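Local coordinates for flavin reductase domain protein, FMN-binding (Shewanella baltica, PDB 3HMZ) that binds flavin mononucleotide and probably acts as a flavin-dependent oxidoreductase, at residues V32-R37 and G78-Q83; N43-A48 and K66-R71. All blocks are in the same frame, centred on the assembly; numbering follows the deposited sequence. Where two conformers were deposited one is given.

Contact 1 of 2, residues V32-R37 and G78-Q83; sequences VLVSAR and GMFVIQ
The carboxamide of Q83 turns its NE2 edge to strand 32-37, L33 O and S35 OG both lying close to its plane. NE2 gives one nearly straight N-H to each, 3.0 Å to L33 O and 2.9 Å to S35 OG. The F80 ring has I82 CG1 of its own strand in plane at its edge, while V34 CG1 meets CD2 obliquely from across the pair at 4.1 Å. This is an antiparallel strand pair in the curled sheet of the flavin reductase-like, FMN-binding fold. L33 with Q83 and S35 with V81 are hydrogen-bonded pairs; V34 with I82 between them is non-hydrogen-bonded. L33 O takes two donors from one residue: Q83 N comes in the carbonyl plane, Q83 NE2 from 65° above it. The Q83 chain can do this because it bends at CB-CG (chi2 -113°), which folds the amide back over the ladder. Beyond the two segments, V126 N binds OE1 while NE2 is held as above, so the amide's rotation is fixed from both sides; S35 OG in turn binds P124 O. Across the face bearing V34 the contact between the strands is apolar. I82 lies alongside V34, its CD1 3.7 Å from V34 CG2, and its other branch CG2 is 3.8 Å from V32 CG1. I74 of helix 69-77 packs on V34, A36 and F80 there. At the R37 end a water bridges the two strands, accepting from R37 N and donating to M79 O, each at 2.8 Å.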
# COMPACT_ATOMS: atom_id res chain seq x y z
N VAL A 32 -4.69 -1.39 -7.34
CA VAL A 32 -4.87 -0.56 -8.50
C VAL A 32 -4.93 -1.35 -9.78
O VAL A 32 -4.67 -2.56 -9.79
CB VAL A 32 -3.74 0.50 -8.60
CG1 VAL A 32 -3.64 1.31 -7.30
CG2 VAL A 32 -2.37 -0.15 -8.89
N LEU A 33 -5.31 -0.66 -10.85
CA LEU A 33 -5.14 -1.19 -12.21
C LEU A 33 -3.98 -0.41 -12.84
O LEU A 33 -3.90 0.81 -12.73
CB LEU A 33 -6.40 -1.07 -13.07
CG LEU A 33 -7.68 -1.56 -12.43
CD1 LEU A 33 -8.83 -1.28 -13.40
CD2 LEU A 33 -7.62 -3.00 -11.99
N VAL A 34 -3.08 -1.13 -13.49
CA VAL A 34 -1.95 -0.56 -14.23
C VAL A 34 -2.30 -0.69 -15.70
O VAL A 34 -2.60 -1.78 -16.19
CB VAL A 34 -0.62 -1.32 -13.95
CG1 VAL A 34 0.58 -0.61 -14.66
CG2 VAL A 34 -0.40 -1.49 -12.42
N SER A 35 -2.32 0.43 -16.40
CA SER A 35 -2.54 0.40 -17.86
C SER A 35 -1.39 1.03 -18.61
O SER A 35 -0.73 1.96 -18.13
CB SER A 35 -3.86 1.04 -18.21
OG SER A 35 -3.87 2.40 -17.82
N ALA A 36 -1.21 0.57 -19.85
CA ALA A 36 -0.10 1.03 -20.68
C ALA A 36 -0.40 0.76 -22.14
O ALA A 36 -1.26 -0.08 -22.45
CB ALA A 36 1.25 0.37 -20.23
N ARG A 37 0.33 1.47 -22.98
CA ARG A 37 0.23 1.36 -24.42
C ARG A 37 1.60 1.18 -25.05
O ARG A 37 2.56 1.85 -24.68
CB ARG A 37 -0.38 2.64 -24.95
CG ARG A 37 -0.62 2.69 -26.47
CD ARG A 37 -1.31 3.98 -26.81
NE ARG A 37 -2.71 3.94 -26.34
CZ ARG A 37 -3.59 4.92 -26.38
NH1 ARG A 37 -3.31 6.12 -26.86
NH2 ARG A 37 -4.82 4.68 -25.94
N GLY A 78 7.82 3.73 -21.49
CA GLY A 78 8.19 4.58 -20.37
C GLY A 78 7.06 5.36 -19.71
O GLY A 78 7.31 6.31 -18.98
N MSE A 79 5.82 4.97 -20.01
CA MSE A 79 4.62 5.66 -19.51
C MSE A 79 3.56 4.64 -19.13
O MSE A 79 3.45 3.58 -19.73
CB MSE A 79 4.02 6.53 -20.63
CG MSE A 79 4.88 7.65 -21.17
SE MSE A 79 5.07 9.11 -19.92
CE MSE A 79 3.25 9.58 -19.47
N PHE A 80 2.74 5.00 -18.15
CA PHE A 80 1.62 4.15 -17.75
C PHE A 80 0.64 4.98 -16.92
O PHE A 80 0.93 6.12 -16.54
CB PHE A 80 2.08 2.88 -17.01
CG PHE A 80 2.92 3.14 -15.78
CD1 PHE A 80 4.32 3.31 -15.88
CD2 PHE A 80 2.35 3.11 -14.51
CE1 PHE A 80 5.10 3.50 -14.78
CE2 PHE A 80 3.14 3.29 -13.38
CZ PHE A 80 4.53 3.48 -13.52
N VAL A 81 -0.52 4.37 -16.67
CA VAL A 81 -1.52 4.98 -15.80
C VAL A 81 -1.75 3.99 -14.63
O VAL A 81 -1.80 2.75 -14.80
CB VAL A 81 -2.87 5.27 -16.50
CG1 VAL A 81 -3.92 5.82 -15.51
CG2 VAL A 81 -2.67 6.23 -17.70
N ILE A 82 -1.83 4.59 -13.45
CA ILE A 82 -2.26 3.88 -12.21
C ILE A 82 -3.64 4.44 -11.91
O ILE A 82 -3.85 5.65 -11.87
CB ILE A 82 -1.32 4.15 -11.04
CG1 ILE A 82 0.07 3.54 -11.31
CG2 ILE A 82 -1.89 3.62 -9.71
CD1 ILE A 82 0.07 2.03 -11.48
N GLN A 83 -4.60 3.55 -11.73
CA GLN A 83 -5.96 3.97 -11.45
C GLN A 83 -6.58 3.09 -10.37
O GLN A 83 -6.22 1.94 -10.21
CB GLN A 83 -6.82 4.01 -12.73
CG GLN A 83 -6.81 2.74 -13.58
CD GLN A 83 -6.14 2.95 -14.90
OE1 GLN A 83 -6.71 3.66 -15.74
NE2 GLN A 83 -4.98 2.31 -15.11
O HOH W 1 2.24 3.40 -22.20

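Contact 2 of 2, residues N43-A48 and K66-R71; sequences NVMAAA and KMTKTR. With FMN (flavin mononucleotide), chain B; EDO (1,2-ethanediol), chain J.
N43 and T70 meet at the FMN phosphate. N43 ND2 gives a nearly straight bond (173°) to FMN O1P, its amide carried there by CG anti to the backbone N (chi1 -158°). T70 grips O2P twice, through its backbone N and through OG1, the latter at 2.7 Å, while K69 N binds O3P. ND2 is 3.0 Å from T70 OG1 without a bond between them; each turns to a different phosphate oxygen. Just past the strand, A48 N bonds flavin N5 at 3.0 Å. Packing is led by selenomethionine M45, whose side chain crosses T68 at about a right angle, SE 3.8 Å from T68 CG2 and 3.6 Å from T70 CB; the bend at chi3 brings CE within 3.3 Å of FMN C2. T68 is the N-cap of helix 69-77, its OG1 accepting from R71 N at 3.2 Å and also bonded to D65 O. With T68 cut back to an alanine, R71 N is likely to lose its cap, D65 O to lose this hydroxyl partner, and a gap to open beside SE. A phosphate at a helix N-terminus, where the dipole would probably stabilise its charge, beside a strand marks the FMN site of this flavin reductase-like fold.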
# COMPACT_ATOMS: atom_id res chain seq x y z
N ASN A 43 -3.09 -2.29 -22.76
CA ASN A 43 -3.24 -3.36 -21.83
C ASN A 43 -3.54 -2.81 -20.43
O ASN A 43 -3.26 -1.66 -20.14
CB ASN A 43 -2.02 -4.27 -21.75
CG ASN A 43 -2.35 -5.64 -21.21
OD1 ASN A 43 -3.51 -6.07 -21.21
ND2 ASN A 43 -1.32 -6.34 -20.75
N VAL A 44 -4.16 -3.67 -19.64
CA VAL A 44 -4.49 -3.37 -18.25
C VAL A 44 -4.22 -4.67 -17.44
O VAL A 44 -4.60 -5.75 -17.86
CB VAL A 44 -5.99 -2.97 -18.08
CG1 VAL A 44 -6.32 -2.65 -16.58
CG2 VAL A 44 -6.39 -1.82 -19.05
N MSE A 45 -3.61 -4.51 -16.27
CA MSE A 45 -3.47 -5.58 -15.28
C MSE A 45 -3.79 -5.04 -13.88
O MSE A 45 -3.91 -3.83 -13.70
CB MSE A 45 -2.05 -6.17 -15.28
CG MSE A 45 -0.95 -5.18 -14.90
SE MSE A 45 0.77 -6.00 -14.67
CE MSE A 45 0.94 -5.93 -12.75
N ALA A 46 -3.93 -5.96 -12.93
CA ALA A 46 -4.15 -5.59 -11.53
C ALA A 46 -2.80 -5.57 -10.81
O ALA A 46 -1.91 -6.40 -11.08
CB ALA A 46 -5.09 -6.56 -10.83
N ALA A 47 -2.62 -4.60 -9.92
CA ALA A 47 -1.45 -4.53 -9.04
C ALA A 47 -1.84 -4.15 -7.62
O ALA A 47 -2.35 -3.04 -7.39
CB ALA A 47 -0.36 -3.57 -9.57
N ALA A 48 -1.62 -5.07 -6.67
CA ALA A 48 -1.72 -4.71 -5.26
C ALA A 48 -0.48 -3.95 -4.79
O ALA A 48 -0.56 -3.15 -3.85
CB ALA A 48 -1.91 -5.94 -4.40
N LYS A 66 8.15 -10.08 -14.16
CA LYS A 66 8.75 -10.28 -15.48
C LYS A 66 7.84 -11.00 -16.50
O LYS A 66 8.10 -10.86 -17.69
CB LYS A 66 10.07 -11.05 -15.35
CG LYS A 66 11.14 -10.22 -14.68
CD LYS A 66 12.50 -10.95 -14.68
CE LYS A 66 13.60 -10.12 -14.05
NZ LYS A 66 13.49 -9.98 -12.58
N MSE A 67 6.87 -11.79 -16.04
CA MSE A 67 5.94 -12.54 -16.90
C MSE A 67 4.85 -11.65 -17.50
O MSE A 67 4.13 -12.07 -18.41
CB MSE A 67 5.24 -13.70 -16.12
CG MSE A 67 3.97 -13.31 -15.22
SE MSE A 67 2.96 -14.70 -14.24
CE MSE A 67 4.26 -15.35 -12.94
N THR A 68 4.70 -10.42 -16.99
CA THR A 68 3.58 -9.60 -17.46
C THR A 68 3.79 -8.86 -18.76
O THR A 68 4.86 -8.29 -19.00
CB THR A 68 3.09 -8.60 -16.39
OG1 THR A 68 4.04 -7.56 -16.18
CG2 THR A 68 2.74 -9.28 -15.09
N LYS A 69 2.76 -8.88 -19.61
CA LYS A 69 2.80 -8.12 -20.85
C LYS A 69 2.82 -6.63 -20.55
O LYS A 69 3.52 -5.87 -21.19
CB LYS A 69 1.63 -8.49 -21.78
CG LYS A 69 1.66 -7.79 -23.15
CD LYS A 69 2.90 -8.09 -23.99
CE LYS A 69 2.99 -9.50 -24.41
NZ LYS A 69 4.11 -9.60 -25.48
N THR A 70 2.11 -6.22 -19.50
CA THR A 70 2.10 -4.79 -19.13
C THR A 70 3.51 -4.27 -18.82
O THR A 70 3.86 -3.17 -19.23
CB THR A 70 1.12 -4.51 -17.97
OG1 THR A 70 -0.16 -5.03 -18.31
CG2 THR A 70 1.00 -3.03 -17.74
N ARG A 71 4.33 -5.07 -18.13
CA ARG A 71 5.71 -4.67 -17.86
C ARG A 71 6.47 -4.39 -19.17
O ARG A 71 7.20 -3.39 -19.29
CB ARG A 71 6.42 -5.73 -17.06
CG ARG A 71 7.90 -5.46 -16.91
CD ARG A 71 8.50 -6.43 -15.99
NE ARG A 71 9.97 -6.30 -16.00
CZ ARG A 71 10.77 -6.56 -14.98
NH1 ARG A 71 10.28 -6.94 -13.79
NH2 ARG A 71 12.11 -6.42 -15.12
N1 FMN B . 1.23 -8.72 -10.68
C2 FMN B . 2.32 -7.93 -10.46
O2 FMN B . 3.30 -8.03 -11.20
N3 FMN B . 2.29 -7.01 -9.42
C4 FMN B . 1.23 -6.88 -8.58
O4 FMN B . 1.29 -6.04 -7.64
C4A FMN B . 0.12 -7.72 -8.81
N5 FMN B . -1.00 -7.64 -8.01
C5A FMN B . -2.18 -8.30 -8.33
C6 FMN B . -3.37 -8.06 -7.61
C7 FMN B . -4.54 -8.74 -7.92
C7M FMN B . -5.80 -8.46 -7.16
C8 FMN B . -4.53 -9.68 -8.95
C8M FMN B . -5.79 -10.45 -9.31
C9 FMN B . -3.36 -9.90 -9.66
C9A FMN B . -2.17 -9.24 -9.38
N10 FMN B . -0.99 -9.43 -10.09
C10 FMN B . 0.12 -8.63 -9.86
C1' FMN B . -0.93 -10.33 -11.30
C2' FMN B . -1.12 -9.62 -12.65
O2' FMN B . -2.20 -8.67 -12.62
C3' FMN B . -1.38 -10.73 -13.67
O3' FMN B . -0.21 -11.52 -13.79
C4' FMN B . -1.93 -10.22 -15.02
O4' FMN B . -2.55 -11.34 -15.65
C5' FMN B . -0.88 -9.63 -15.93
O5' FMN B . -1.53 -9.28 -17.16
P FMN B . -0.67 -8.94 -18.46
O1P FMN B . -1.72 -8.85 -19.55
O2P FMN B . 0.12 -7.68 -18.25
O3P FMN B . 0.29 -10.09 -18.70
C1 EDO J . 6.91 -11.81 -21.42
O1 EDO J . 6.48 -13.04 -20.81
C2 EDO J . 5.74 -10.82 -21.50
O2 EDO J . 4.54 -11.45 -22.00

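Strand 32-38 is the link: it pairs with 79-84 in contact 1 and, on its other edge, with 41-55, which carries flavin-lining residues of contact 2. V34 N bonds M45 O at 2.8 Å and V32 N bonds A47 O at 2.9 Å, so strand 41-55 belongs to the same sheet as contact 1; the centres are about 9 Å apart. V34 CG2 packs on A47 CB at 3.5 Å, and the V34 side chain is about 4 Å from that of T70 and 7 Å from FMN. Contact 1 is thus a second shell to the cofactor. Helix 69-77 starts at the phosphate and runs into strand 79-84; along the chain, contact 2 lies inside the loop contact 1 closes.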